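Local coordinates for B12-binding domain-containing protein (PDB 6WTE) that binds cobalamin and a [4Fe-4S] cluster and probably transfers a methyl group from S-adenosylmethionine by non-radical catalysis, as a radical SAM methylase, at residues T110-L115 and G151-T156; A166-R171 and Q176-T181. One frame throughout, in Å; residues are numbered along the deposited sequence.

Interaction 1 is buried and wholly apolar: one isoleucine of strand 153-156 meets the first turn of helix 112-119, with no hydrogen bond between the segments. Interaction 2 lies at the surface, where 166-171, which includes strand 170-171, meets 176-181, which follows strand 174-175; it has one direct backbone hydrogen bond, with Leu168 packed beside it, and in the crystal an ethanediol adds further bonds. The two share no strand or helix, and along the chain the first closes before the second opens. Their centres are about 17 Å apart, yet they touch, since Phe113 CZ lies 3.2 Å from Pro180 O, so the ring packed on Ile153 also borders the end of segment 176-181.

Interaction 1: residues T110-L115 and G151-T156; sequences TMPFAL and GLIRNT
Phe113 in the first turn of helix 112-119 and Ile153 on strand 153-156 bring their backbones nearest, with CA atoms 7.3 Å apart, a spacing bridged by side chains without any hydrogen bond between the segments. CD1 of Ile153 makes the closest contacts. It lies over one face of the Phe113 ring, 4.0 Å from the centroid and 20° off the ring normal, which qualifies as a CH-pi contact displaced toward the rim. Ile153 CG1 stands anti to the carbonyl carbon (chi1 -59°), leaving CG2 over the same face, shifted toward the CD2-CE2 edge, 4.0 Å from Phe113 CD2. The same CD1 also meets Pro112, with CB of the proline 3.7 Å from Ile153 CD1, and here the two side chains cross at about a right angle. The contact packs a helix against the mixed sheet of the B12-binding domain, where strand 153-156 runs antiparallel to 123-124 and 159-162. Ala160 and Arg162 of strand 159-162 touch both Phe113 and Ile153, while Pro456 of helix 456-461 also packs on the phenyl ring. Replacing Phe113 with an alanine would probably open a gap over Ile153 CD1, leaving Pro112 as its neighbour from segment 110-115. Met111 is the N-cap residue, and the helix begins with the bond from Leu115 N to Met111 O, 3.1 Å long.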
loop_
_atom_site.group_PDB
_atom_site.type_symbol
_atom_site.label_atom_id
_atom_site.label_comp_id
_atom_site.label_asym_id
_atom_site.label_seq_id
_atom_site.Cartn_x
_atom_site.Cartn_y
_atom_site.Cartn_z
ATOM N N THR A 110 7.799 -6.353 -0.796
ATOM C CA THR A 110 7.188 -7.652 -0.542
ATOM C C THR A 110 7.923 -8.780 -1.254
ATOM O O THR A 110 7.758 -9.946 -0.885
ATOM C CB THR A 110 5.720 -7.668 -0.970
ATOM O OG1 THR A 110 5.636 -7.686 -2.398
ATOM C CG2 THR A 110 4.972 -6.427 -0.427
ATOM N N MET A 111 8.726 -8.462 -2.256
ATOM C CA MET A 111 9.465 -9.483 -2.984
ATOM C C MET A 111 10.690 -8.840 -3.625
ATOM O O MET A 111 10.853 -8.897 -4.851
ATOM C CB MET A 111 8.565 -10.133 -4.037
ATOM C CG MET A 111 7.734 -9.100 -4.809
ATOM S SD MET A 111 6.660 -9.787 -6.081
ATOM C CE MET A 111 7.824 -10.737 -7.065
ATOM N N PRO A 112 11.582 -8.239 -2.834
ATOM C CA PRO A 112 12.627 -7.399 -3.438
ATOM C C PRO A 112 13.725 -8.187 -4.119
ATOM O O PRO A 112 14.283 -7.691 -5.102
ATOM C CB PRO A 112 13.160 -6.593 -2.246
ATOM C CG PRO A 112 12.960 -7.521 -1.086
ATOM C CD PRO A 112 11.684 -8.268 -1.364
ATOM N N PHE A 113 14.073 -9.383 -3.631
ATOM C CA PHE A 113 15.093 -10.170 -4.317
ATOM C C PHE A 113 14.588 -10.653 -5.672
ATOM O O PHE A 113 15.315 -10.589 -6.670
ATOM C CB PHE A 113 15.520 -11.368 -3.457
ATOM C CG PHE A 113 16.273 -10.993 -2.213
ATOM C CD1 PHE A 113 15.602 -10.531 -1.094
ATOM C CD2 PHE A 113 17.652 -11.117 -2.158
ATOM C CE1 PHE A 113 16.296 -10.196 0.062
ATOM C CE2 PHE A 113 18.349 -10.786 -1.007
ATOM C CZ PHE A 113 17.670 -10.325 0.102
ATOM N N ALA A 114 13.351 -11.153 -5.718
ATOM C CA ALA A 114 12.770 -11.576 -6.986
ATOM C C ALA A 114 12.721 -10.423 -7.975
ATOM O O ALA A 114 12.994 -10.602 -9.164
ATOM C CB ALA A 114 11.368 -12.144 -6.765
ATOM N N LEU A 115 12.373 -9.226 -7.501
ATOM C CA LEU A 115 12.219 -8.109 -8.419
ATOM C C LEU A 115 13.566 -7.566 -8.881
ATOM O O LEU A 115 13.698 -7.162 -10.041
ATOM C CB LEU A 115 11.372 -7.011 -7.771
ATOM C CG LEU A 115 9.897 -7.405 -7.684
ATOM C CD1 LEU A 115 9.055 -6.266 -7.109
ATOM C CD2 LEU A 115 9.384 -7.812 -9.058
ATOM N N GLY A 151 22.063 -3.318 4.670
ATOM C CA GLY A 151 20.728 -3.533 4.157
ATOM C C GLY A 151 20.625 -3.631 2.650
ATOM O O GLY A 151 19.599 -4.103 2.144
ATOM N N LEU A 152 21.652 -3.206 1.917
ATOM C CA LEU A 152 21.544 -3.116 0.468
ATOM C C LEU A 152 21.471 -4.497 -0.172
ATOM O O LEU A 152 22.309 -5.362 0.099
ATOM C CB LEU A 152 22.739 -2.346 -0.096
ATOM C CG LEU A 152 22.684 -2.096 -1.599
ATOM C CD1 LEU A 152 21.506 -1.165 -1.945
ATOM C CD2 LEU A 152 24.016 -1.525 -2.084
ATOM N N ILE A 153 20.480 -4.696 -1.042
ATOM C CA ILE A 153 20.418 -5.887 -1.888
ATOM C C ILE A 153 21.217 -5.611 -3.154
ATOM O O ILE A 153 21.012 -4.586 -3.816
ATOM C CB ILE A 153 18.962 -6.253 -2.223
ATOM C CG1 ILE A 153 18.166 -6.525 -0.944
ATOM C CG2 ILE A 153 18.902 -7.454 -3.164
ATOM C CD1 ILE A 153 16.687 -6.723 -1.188
ATOM N N ARG A 154 22.135 -6.522 -3.491
ATOM C CA ARG A 154 23.010 -6.363 -4.643
ATOM C C ARG A 154 22.840 -7.544 -5.586
ATOM O O ARG A 154 22.931 -8.703 -5.169
ATOM C CB ARG A 154 24.473 -6.216 -4.212
ATOM C CG ARG A 154 24.668 -5.085 -3.212
ATOM C CD ARG A 154 26.131 -4.742 -2.981
ATOM N NE ARG A 154 27.025 -5.889 -2.986
ATOM C CZ ARG A 154 28.322 -5.812 -3.259
ATOM N NH1 ARG A 154 28.870 -4.639 -3.563
ATOM N NH2 ARG A 154 29.071 -6.901 -3.236
ATOM N N ASN A 155 22.595 -7.245 -6.854
ATOM C CA ASN A 155 22.390 -8.277 -7.868
ATOM C C ASN A 155 23.745 -8.788 -8.332
ATOM O O ASN A 155 24.434 -8.129 -9.118
ATOM C CB ASN A 155 21.591 -7.723 -9.039
ATOM C CG ASN A 155 20.957 -8.810 -9.885
ATOM O OD1 ASN A 155 21.134 -9.997 -9.624
ATOM N ND2 ASN A 155 20.204 -8.404 -10.904
ATOM N N THR A 156 24.150 -9.949 -7.836
ATOM C CA THR A 156 25.390 -10.542 -8.316
ATOM C C THR A 156 25.113 -11.442 -9.515
ATOM O O THR A 156 23.968 -11.714 -9.878
ATOM C CB THR A 156 26.079 -11.344 -7.216
ATOM O OG1 THR A 156 25.458 -12.628 -7.114
ATOM C CG2 THR A 156 25.971 -10.623 -5.883
#

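Interaction 2: residues A166-R171 and Q176-T181; sequences AVLTVR and QPAEPT. With EDO (1,2-ethanediol), chain I.
Gln176 N donates to Thr169 O over 2.8 Å, the direct hydrogen bond between the two segments, at the base of a small antiparallel hairpin whose strands are 170-171, inside the first segment, and 174-175, just before the second. The N-H...O angle is 159°. This bond ties the two segments together where the CA atoms of Thr169 and Gln176 are 5.6 Å apart. Arg171 and Gln176 pass each other obliquely, the guanidinium and amide planes standing 84° apart, and the amide group comes to the guanidinium's edge. A bound 1,2-ethanediol, probably from the crystallisation liquor, adds a second link: its O1 accepts from Thr169 N at 2.8 Å and donates to Gln176 O at 2.7 Å. Thr169 OG1 also donates to that O1. The hydroxyl can do so because chi1 of 59° sets it between the backbone N and the carbonyl carbon, with CB of Gln176 beside it and the two side chains crossing at about a right angle. Next to this polar group, CB, CD1 and CD2 of Leu168 lie 3.7 to 3.8 Å from Gln176 O. CD2 of Leu168 also reaches Ala178, although at 4.4 Å from Ala178 CB this is a loose apolar approach. Farther out, Pro165 touches Ala178 and Trp189 touches Val167, placing the hairpin base among the neighbouring loops, away from the annotated cobalamin and cluster sites. On the diol's other hydroxyl, O2 lies 3.6 Å from the methyl carbon CG2 of Thr169.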
loop_
_atom_site.group_PDB
_atom_site.type_symbol
_atom_site.label_atom_id
_atom_site.label_comp_id
_atom_site.label_asym_id
_atom_site.label_seq_id
_atom_site.Cartn_x
_atom_site.Cartn_y
_atom_site.Cartn_z
ATOM N N ALA A 166 23.564 -3.187 9.960
ATOM C CA ALA A 166 24.492 -3.044 11.078
ATOM C C ALA A 166 23.768 -3.058 12.420
ATOM O O ALA A 166 24.358 -3.461 13.430
ATOM C CB ALA A 166 25.311 -1.761 10.930
ATOM N N VAL A 167 22.507 -2.637 12.450
ATOM C CA VAL A 167 21.700 -2.660 13.668
ATOM C C VAL A 167 20.982 -4.002 13.733
ATOM O O VAL A 167 20.084 -4.278 12.932
ATOM C CB VAL A 167 20.696 -1.500 13.705
ATOM C CG1 VAL A 167 19.781 -1.634 14.915
ATOM C CG2 VAL A 167 21.424 -0.167 13.730
ATOM N N LEU A 168 21.368 -4.832 14.696
ATOM C CA LEU A 168 20.783 -6.149 14.880
ATOM C C LEU A 168 19.951 -6.170 16.155
ATOM O O LEU A 168 20.236 -5.443 17.112
ATOM C CB LEU A 168 21.869 -7.229 14.952
ATOM C CG LEU A 168 22.795 -7.346 13.739
ATOM C CD1 LEU A 168 23.892 -8.367 13.993
ATOM C CD2 LEU A 168 21.993 -7.711 12.495
ATOM N N THR A 169 18.912 -6.998 16.161
ATOM C CA THR A 169 18.164 -7.201 17.390
ATOM C C THR A 169 18.989 -8.030 18.371
ATOM O O THR A 169 19.931 -8.734 17.999
ATOM C CB THR A 169 16.827 -7.891 17.117
ATOM O OG1 THR A 169 17.060 -9.162 16.495
ATOM C CG2 THR A 169 15.946 -7.027 16.219
ATOM N N VAL A 170 18.625 -7.930 19.646
ATOM C CA VAL A 170 19.362 -8.573 20.726
ATOM C C VAL A 170 18.399 -9.443 21.520
ATOM O O VAL A 170 17.318 -8.988 21.908
ATOM C CB VAL A 170 20.043 -7.540 21.644
ATOM C CG1 VAL A 170 20.858 -8.242 22.716
ATOM C CG2 VAL A 170 20.923 -6.602 20.832
ATOM N N ARG A 171 18.791 -10.695 21.749
ATOM C CA ARG A 171 18.074 -11.613 22.625
ATOM C C ARG A 171 19.075 -12.238 23.583
ATOM O O ARG A 171 20.116 -12.740 23.149
ATOM C CB ARG A 171 17.351 -12.708 21.835
ATOM C CG ARG A 171 16.967 -13.908 22.693
ATOM C CD ARG A 171 16.452 -15.075 21.864
ATOM N NE ARG A 171 15.119 -14.820 21.327
ATOM C CZ ARG A 171 14.877 -14.449 20.075
ATOM N NH1 ARG A 171 13.630 -14.235 19.676
ATOM N NH2 ARG A 171 15.880 -14.296 19.222
ATOM N N GLN A 176 21.259 -11.087 17.186
ATOM C CA GLN A 176 20.657 -12.077 16.307
ATOM C C GLN A 176 21.113 -11.823 14.880
ATOM O O GLN A 176 20.869 -10.723 14.351
ATOM C CB GLN A 176 19.136 -12.015 16.396
ATOM C CG GLN A 176 18.592 -12.170 17.810
ATOM C CD GLN A 176 18.960 -13.507 18.432
ATOM O OE1 GLN A 176 19.624 -13.562 19.468
ATOM N NE2 GLN A 176 18.525 -14.594 17.804
ATOM N N PRO A 177 21.777 -12.780 14.229
ATOM C CA PRO A 177 22.234 -12.553 12.854
ATOM C C PRO A 177 21.065 -12.279 11.922
ATOM O O PRO A 177 19.939 -12.727 12.152
ATOM C CB PRO A 177 22.941 -13.865 12.489
ATOM C CG PRO A 177 23.272 -14.506 13.798
ATOM C CD PRO A 177 22.177 -14.102 14.737
ATOM N N ALA A 178 21.344 -11.527 10.862
ATOM C CA ALA A 178 20.300 -11.193 9.909
ATOM C C ALA A 178 19.910 -12.406 9.069
ATOM O O ALA A 178 20.735 -13.264 8.739
ATOM C CB ALA A 178 20.757 -10.059 8.991
ATOM N N GLU A 179 18.632 -12.454 8.725
ATOM C CA GLU A 179 18.106 -13.436 7.790
ATOM C C GLU A 179 18.568 -13.103 6.371
ATOM O O GLU A 179 18.642 -11.927 6.011
ATOM C CB GLU A 179 16.579 -13.447 7.841
ATOM C CG GLU A 179 15.984 -14.232 8.989
ATOM C CD GLU A 179 15.620 -15.640 8.579
ATOM O OE1 GLU A 179 16.527 -16.403 8.185
ATOM O OE2 GLU A 179 14.419 -15.977 8.632
ATOM N N PRO A 180 18.929 -14.100 5.557
ATOM C CA PRO A 180 19.365 -13.779 4.186
ATOM C C PRO A 180 18.280 -13.061 3.395
ATOM O O PRO A 180 18.595 -12.354 2.430
ATOM C CB PRO A 180 19.688 -15.153 3.585
ATOM C CG PRO A 180 20.038 -15.998 4.769
ATOM C CD PRO A 180 19.175 -15.512 5.899
ATOM N N THR A 181 17.015 -13.224 3.780
ATOM C CA THR A 181 15.891 -12.537 3.164
ATOM C C THR A 181 15.640 -11.165 3.767
ATOM O O THR A 181 14.845 -10.400 3.213
ATOM C CB THR A 181 14.609 -13.359 3.315
ATOM O OG1 THR A 181 14.290 -13.470 4.708
ATOM C CG2 THR A 181 14.776 -14.747 2.702
HETATM C C1 EDO I . 18.481 -9.068 12.639
HETATM O O1 EDO I . 18.937 -8.824 13.975
HETATM C C2 EDO I . 18.050 -7.755 12.000
HETATM O O2 EDO I . 16.945 -7.199 12.727
#